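PDB 7M13: GDP-L-fucose synthase from Campylobacter jejuni subsp. jejuni serotype O:2, which catalyses the NADPH-dependent formation of GDP-D-glycero-L-gluco-heptose for the capsular polysaccharide. Local coordinates for residues B[114-128]-B[270-282]. Sequence-based numbering, arbitrary orientation.
Sequences MYPENAKNPLKEEYL and RKSKNTHINIGTG. With EDO (1,2-ethanediol), chain H.
A buried tyrosine hydroxyl joins two polar side chains of the facing segment: Tyr115 OH gives its proton to Asn278 OD1 at 2.6 Å, meeting a lone pair in the carbonyl plane, and takes a weak bond from His276 NE2 at 3.1 Å. His276 NE2 makes a second weak hydrogen bond, 3.0 Å to Glu125 O (N-H...O angle 121°), so its single N-H is shared between two bent bonds. His276 CG sits between its backbone N and carbonyl carbon (chi1 56°), which brings the imidazole edge to both acceptors, while Leu128 CD2 packs against CE1. Glu125, bent at chi2, lays its carboxylate nearly flat on the Asn278 amide, and its OE2 accepts a nearly straight bond from Asn278 N (2.8 Å, 171°) on the anti side, somewhat out of the carboxylate plane. A water links this OE2 to Asn278 O. At the other end Asn274 lies beside the 3-10 segment 125-127, and a second water joins its ND2 to Leu128 O. The contact ties the loop after strand 105-111 to strand 277-278, which pairs in parallel with strand 162-171 of the Rossmann sheet; Met114 packs against NADP-binding Lys144. The two oxygens facing His276 NE2 are consistent with a proton on that nitrogen.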
loop_
_atom_site.group_PDB
_atom_site.type_symbol
_atom_site.label_atom_id
_atom_site.label_comp_id
_atom_site.label_asym_id
_atom_site.label_seq_id
_atom_site.Cartn_x
_atom_site.Cartn_y
_atom_site.Cartn_z
ATOM N N MET B 114 2.645 -11.382 -1.492
ATOM C CA MET B 114 2.486 -10.120 -2.266
ATOM C C MET B 114 1.998 -10.443 -3.687
ATOM O O MET B 114 1.751 -9.493 -4.455
ATOM C CB MET B 114 3.814 -9.359 -2.348
ATOM C CG MET B 114 4.598 -9.648 -3.614
ATOM S SD MET B 114 6.215 -8.832 -3.634
ATOM C CE MET B 114 6.588 -8.798 -1.882
ATOM N N TYR B 115 1.869 -11.736 -4.013
ATOM C CA TYR B 115 1.416 -12.206 -5.326
ATOM C C TYR B 115 -0.019 -12.696 -5.261
ATOM O O TYR B 115 -0.463 -13.229 -4.241
ATOM C CB TYR B 115 2.355 -13.280 -5.874
ATOM C CG TYR B 115 3.691 -12.758 -6.305
ATOM C CD1 TYR B 115 3.855 -11.818 -7.314
ATOM C CD2 TYR B 115 4.841 -13.242 -5.695
ATOM C CE1 TYR B 115 5.111 -11.383 -7.708
ATOM C CE2 TYR B 115 6.099 -12.822 -6.086
ATOM C CZ TYR B 115 6.234 -11.875 -7.080
ATOM O OH TYR B 115 7.465 -11.454 -7.463
ATOM N N PRO B 116 -0.747 -12.618 -6.391
ATOM C CA PRO B 116 -2.128 -13.090 -6.449
ATOM C C PRO B 116 -2.231 -14.561 -6.027
ATOM O O PRO B 116 -1.384 -15.346 -6.424
ATOM C CB PRO B 116 -2.538 -12.930 -7.910
ATOM C CG PRO B 116 -1.628 -11.822 -8.437
ATOM C CD PRO B 116 -0.321 -12.038 -7.681
ATOM N N GLU B 117 -3.274 -14.911 -5.270
ATOM C CA GLU B 117 -3.497 -16.295 -4.788
ATOM C C GLU B 117 -3.490 -17.252 -5.996
ATOM O O GLU B 117 -2.879 -18.312 -5.903
ATOM C CB GLU B 117 -4.840 -16.322 -4.053
ATOM C CG GLU B 117 -5.234 -17.699 -3.559
ATOM C CD GLU B 117 -6.408 -17.668 -2.597
ATOM O OE1 GLU B 117 -7.250 -16.773 -2.731
ATOM O OE2 GLU B 117 -6.468 -18.551 -1.740
ATOM N N ASN B 118 -4.103 -16.848 -7.087
ATOM C CA ASN B 118 -4.336 -17.782 -8.221
ATOM C C ASN B 118 -3.347 -17.501 -9.352
ATOM O O ASN B 118 -3.543 -18.053 -10.463
ATOM C CB ASN B 118 -5.787 -17.710 -8.685
ATOM C CG ASN B 118 -6.753 -18.290 -7.672
ATOM O OD1 ASN B 118 -6.474 -19.308 -7.043
ATOM N ND2 ASN B 118 -7.872 -17.616 -7.471
ATOM N N ALA B 119 -2.254 -16.786 -9.093
ATOM C CA ALA B 119 -1.239 -16.575 -10.151
ATOM C C ALA B 119 -0.540 -17.902 -10.478
ATOM O O ALA B 119 -0.398 -18.770 -9.620
ATOM C CB ALA B 119 -0.239 -15.512 -9.747
ATOM N N LYS B 120 -0.106 -18.030 -11.717
ATOM C CA LYS B 120 0.551 -19.258 -12.210
ATOM C C LYS B 120 1.896 -19.458 -11.508
ATOM O O LYS B 120 2.675 -18.511 -11.369
ATOM C CB LYS B 120 0.756 -19.136 -13.714
ATOM C CG LYS B 120 1.560 -20.272 -14.322
ATOM C CD LYS B 120 1.788 -20.164 -15.795
ATOM C CE LYS B 120 2.690 -21.272 -16.287
ATOM N NZ LYS B 120 4.103 -20.983 -15.962
ATOM N N ASN B 121 2.184 -20.693 -11.136
ATOM C CA ASN B 121 3.555 -21.089 -10.750
ATOM C C ASN B 121 4.316 -21.509 -11.993
ATOM O O ASN B 121 3.747 -22.146 -12.896
ATOM C CB ASN B 121 3.535 -22.242 -9.760
ATOM C CG ASN B 121 2.973 -21.858 -8.418
ATOM O OD1 ASN B 121 3.446 -20.910 -7.805
ATOM N ND2 ASN B 121 1.996 -22.620 -7.948
ATOM N N PRO B 122 5.629 -21.236 -12.061
ATOM C CA PRO B 122 6.342 -20.479 -11.035
ATOM C C PRO B 122 6.035 -18.986 -11.163
ATOM O O PRO B 122 5.838 -18.469 -12.249
ATOM C CB PRO B 122 7.801 -20.817 -11.315
ATOM C CG PRO B 122 7.827 -21.001 -12.830
ATOM C CD PRO B 122 6.521 -21.691 -13.140
ATOM N N LEU B 123 6.042 -18.290 -10.021
ATOM C CA LEU B 123 5.619 -16.873 -9.960
ATOM C C LEU B 123 6.702 -15.960 -10.504
ATOM O O LEU B 123 7.844 -15.969 -9.981
ATOM C CB LEU B 123 5.337 -16.513 -8.501
ATOM C CG LEU B 123 4.219 -17.299 -7.849
ATOM C CD1 LEU B 123 4.314 -17.191 -6.335
ATOM C CD2 LEU B 123 2.875 -16.801 -8.369
ATOM N N LYS B 124 6.386 -15.184 -11.534
ATOM C CA LYS B 124 7.260 -14.147 -12.091
ATOM C C LYS B 124 7.036 -12.857 -11.316
ATOM O O LYS B 124 5.918 -12.592 -10.874
ATOM C CB LYS B 124 6.924 -13.977 -13.562
ATOM C CG LYS B 124 7.212 -15.189 -14.436
ATOM C CD LYS B 124 7.031 -14.878 -15.921
ATOM C CE LYS B 124 8.010 -13.887 -16.498
ATOM N NZ LYS B 124 7.760 -13.632 -17.939
ATOM N N GLU B 125 8.042 -12.011 -11.332
ATOM C CA GLU B 125 7.958 -10.688 -10.650
ATOM C C GLU B 125 6.765 -9.919 -11.226
ATOM O O GLU B 125 6.117 -9.154 -10.482
ATOM C CB GLU B 125 9.302 -10.006 -10.791
ATOM C CG GLU B 125 10.379 -10.626 -9.923
ATOM C CD GLU B 125 11.224 -11.737 -10.543
ATOM O OE1 GLU B 125 10.860 -12.221 -11.674
ATOM O OE2 GLU B 125 12.269 -12.123 -9.943
ATOM N N GLU B 126 6.516 -10.048 -12.520
ATOM C CA GLU B 126 5.498 -9.288 -13.251
ATOM C C GLU B 126 4.100 -9.716 -12.853
ATOM O O GLU B 126 3.164 -9.055 -13.333
ATOM C CB GLU B 126 5.663 -9.473 -14.762
ATOM C CG GLU B 126 6.927 -8.859 -15.322
ATOM C CD GLU B 126 8.157 -9.764 -15.338
ATOM O OE1 GLU B 126 9.132 -9.360 -16.027
ATOM O OE2 GLU B 126 8.166 -10.855 -14.674
ATOM N N TYR B 127 3.899 -10.754 -12.032
ATOM C CA TYR B 127 2.546 -11.189 -11.621
ATOM C C TYR B 127 2.012 -10.302 -10.490
ATOM O O TYR B 127 0.854 -10.468 -10.120
ATOM C CB TYR B 127 2.556 -12.672 -11.234
ATOM C CG TYR B 127 2.867 -13.624 -12.376
ATOM C CD1 TYR B 127 2.960 -13.193 -13.685
ATOM C CD2 TYR B 127 3.086 -14.962 -12.102
ATOM C CE1 TYR B 127 3.195 -14.098 -14.726
ATOM C CE2 TYR B 127 3.345 -15.864 -13.115
ATOM C CZ TYR B 127 3.420 -15.433 -14.415
ATOM O OH TYR B 127 3.716 -16.332 -15.428
ATOM N N LEU B 128 2.821 -9.399 -9.934
ATOM C CA LEU B 128 2.301 -8.374 -9.011
ATOM C C LEU B 128 1.048 -7.722 -9.611
ATOM O O LEU B 128 1.103 -7.271 -10.781
ATOM C CB LEU B 128 3.432 -7.384 -8.733
ATOM C CG LEU B 128 3.032 -6.186 -7.882
ATOM C CD1 LEU B 128 2.419 -6.629 -6.586
ATOM C CD2 LEU B 128 4.233 -5.275 -7.655
ATOM N N ARG B 270 14.640 -3.584 -19.280
ATOM C CA ARG B 270 13.446 -4.013 -18.500
ATOM C C ARG B 270 12.641 -2.748 -18.197
ATOM O O ARG B 270 13.265 -1.688 -18.133
ATOM C CB ARG B 270 13.857 -4.738 -17.210
ATOM C CG ARG B 270 14.283 -6.191 -17.403
ATOM C CD ARG B 270 14.620 -6.911 -16.102
ATOM N NE ARG B 270 14.506 -8.368 -16.194
ATOM C CZ ARG B 270 15.530 -9.223 -16.254
ATOM N NH1 ARG B 270 16.778 -8.786 -16.231
ATOM N NH2 ARG B 270 15.306 -10.524 -16.328
ATOM N N LYS B 271 11.317 -2.857 -18.034
ATOM C CA LYS B 271 10.437 -1.722 -17.641
ATOM C C LYS B 271 10.850 -1.222 -16.238
ATOM O O LYS B 271 11.417 -2.034 -15.462
ATOM C CB LYS B 271 8.972 -2.167 -17.727
ATOM C CG LYS B 271 8.484 -2.484 -19.137
ATOM C CD LYS B 271 7.399 -3.544 -19.194
ATOM C CE LYS B 271 6.141 -3.163 -18.438
ATOM N NZ LYS B 271 4.962 -3.902 -18.951
ATOM N N SER B 272 10.625 0.069 -15.952
ATOM C CA SER B 272 10.812 0.716 -14.626
ATOM C C SER B 272 9.570 0.429 -13.770
ATOM O O SER B 272 8.918 1.346 -13.298
ATOM C CB SER B 272 11.096 2.168 -14.767
ATOM O OG SER B 272 12.425 2.321 -15.278
ATOM N N LYS B 273 9.253 -0.848 -13.633
ATOM C CA LYS B 273 8.149 -1.376 -12.806
ATOM C C LYS B 273 8.517 -2.820 -12.529
ATOM O O LYS B 273 9.243 -3.420 -13.347
ATOM C CB LYS B 273 6.790 -1.327 -13.509
ATOM C CG LYS B 273 5.601 -1.601 -12.618
ATOM C CD LYS B 273 4.272 -1.367 -13.351
ATOM C CE LYS B 273 3.982 -2.425 -14.393
ATOM N NZ LYS B 273 2.555 -2.393 -14.804
ATOM N N ASN B 274 8.016 -3.395 -11.441
ATOM C CA ASN B 274 8.285 -4.795 -11.073
ATOM C C ASN B 274 9.799 -5.003 -11.013
ATOM O O ASN B 274 10.329 -6.022 -11.522
ATOM C CB ASN B 274 7.580 -5.747 -12.036
ATOM C CG ASN B 274 6.073 -5.617 -11.935
ATOM O OD1 ASN B 274 5.520 -5.504 -10.845
ATOM N ND2 ASN B 274 5.393 -5.656 -13.073
ATOM N N THR B 275 10.486 -4.086 -10.350
ATOM C CA THR B 275 11.949 -4.161 -10.156
ATOM C C THR B 275 12.353 -4.907 -8.903
ATOM O O THR B 275 13.564 -4.950 -8.617
ATOM C CB THR B 275 12.580 -2.780 -10.210
ATOM O OG1 THR B 275 12.030 -1.945 -9.192
ATOM C CG2 THR B 275 12.440 -2.153 -11.571
ATOM N N HIS B 276 11.393 -5.452 -8.160
ATOM C CA HIS B 276 11.689 -6.436 -7.106
ATOM C C HIS B 276 12.269 -7.695 -7.742
ATOM O O HIS B 276 12.141 -7.888 -8.980
ATOM C CB HIS B 276 10.447 -6.747 -6.278
ATOM C CG HIS B 276 9.275 -7.219 -7.039
ATOM N ND1 HIS B 276 8.498 -6.383 -7.782
ATOM C CD2 HIS B 276 8.774 -8.474 -7.188
ATOM C CE1 HIS B 276 7.536 -7.096 -8.360
ATOM N NE2 HIS B 276 7.690 -8.379 -8.010
ATOM N N ILE B 277 12.921 -8.523 -6.932
ATOM C CA ILE B 277 13.588 -9.755 -7.449
ATOM C C ILE B 277 13.161 -10.920 -6.586
ATOM O O ILE B 277 13.414 -10.913 -5.379
ATOM C CB ILE B 277 15.117 -9.616 -7.385
ATOM C CG1 ILE B 277 15.639 -8.259 -7.858
ATOM C CG2 ILE B 277 15.760 -10.770 -8.117
ATOM C CD1 ILE B 277 17.090 -8.046 -7.538
ATOM N N ASN B 278 12.676 -11.972 -7.211
ATOM C CA ASN B 278 12.378 -13.208 -6.464
ATOM C C ASN B 278 13.696 -13.920 -6.108
ATOM O O ASN B 278 14.615 -13.942 -6.920
ATOM C CB ASN B 278 11.552 -14.173 -7.289
ATOM C CG ASN B 278 10.179 -13.652 -7.592
ATOM O OD1 ASN B 278 9.631 -12.814 -6.863
ATOM N ND2 ASN B 278 9.600 -14.197 -8.670
ATOM N N ILE B 279 13.753 -14.489 -4.919
ATOM C CA ILE B 279 14.911 -15.317 -4.511
ATOM C C ILE B 279 14.351 -16.663 -4.054
ATOM O O ILE B 279 13.171 -16.765 -3.699
ATOM C CB ILE B 279 15.790 -14.617 -3.456
ATOM C CG1 ILE B 279 15.068 -14.327 -2.146
ATOM C CG2 ILE B 279 16.410 -13.361 -4.048
ATOM C CD1 ILE B 279 15.957 -13.821 -1.035
ATOM N N GLY B 280 15.190 -17.680 -4.106
ATOM C CA GLY B 280 14.711 -19.040 -3.853
ATOM C C GLY B 280 15.646 -20.033 -4.504
ATOM O O GLY B 280 16.665 -19.653 -5.037
ATOM N N THR B 281 15.260 -21.297 -4.462
ATOM C CA THR B 281 16.072 -22.388 -5.042
ATOM C C THR B 281 15.488 -22.839 -6.382
ATOM O O THR B 281 16.183 -23.577 -7.063
ATOM C CB THR B 281 16.152 -23.573 -4.072
ATOM O OG1 THR B 281 14.846 -24.132 -3.944
ATOM C CG2 THR B 281 16.700 -23.197 -2.713
ATOM N N GLY B 282 14.268 -22.426 -6.713
ATOM C CA GLY B 282 13.631 -22.696 -8.011
ATOM C C GLY B 282 12.956 -24.047 -8.032
ATOM O O GLY B 282 12.389 -24.419 -9.063
HETATM C C1 EDO H . -0.809 -13.647 -13.730
HETATM O O1 EDO H . -2.021 -13.495 -14.443
HETATM C C2 EDO H . -0.189 -14.974 -13.979
HETATM O O2 EDO H . -0.976 -16.032 -13.534
HETATM O O HOH W 1 14.351 -13.997 -9.710
HETATM O O HOH W 2 10.857 -8.292 -13.634
HETATM O O HOH W 3 2.484 -6.133 -12.947
#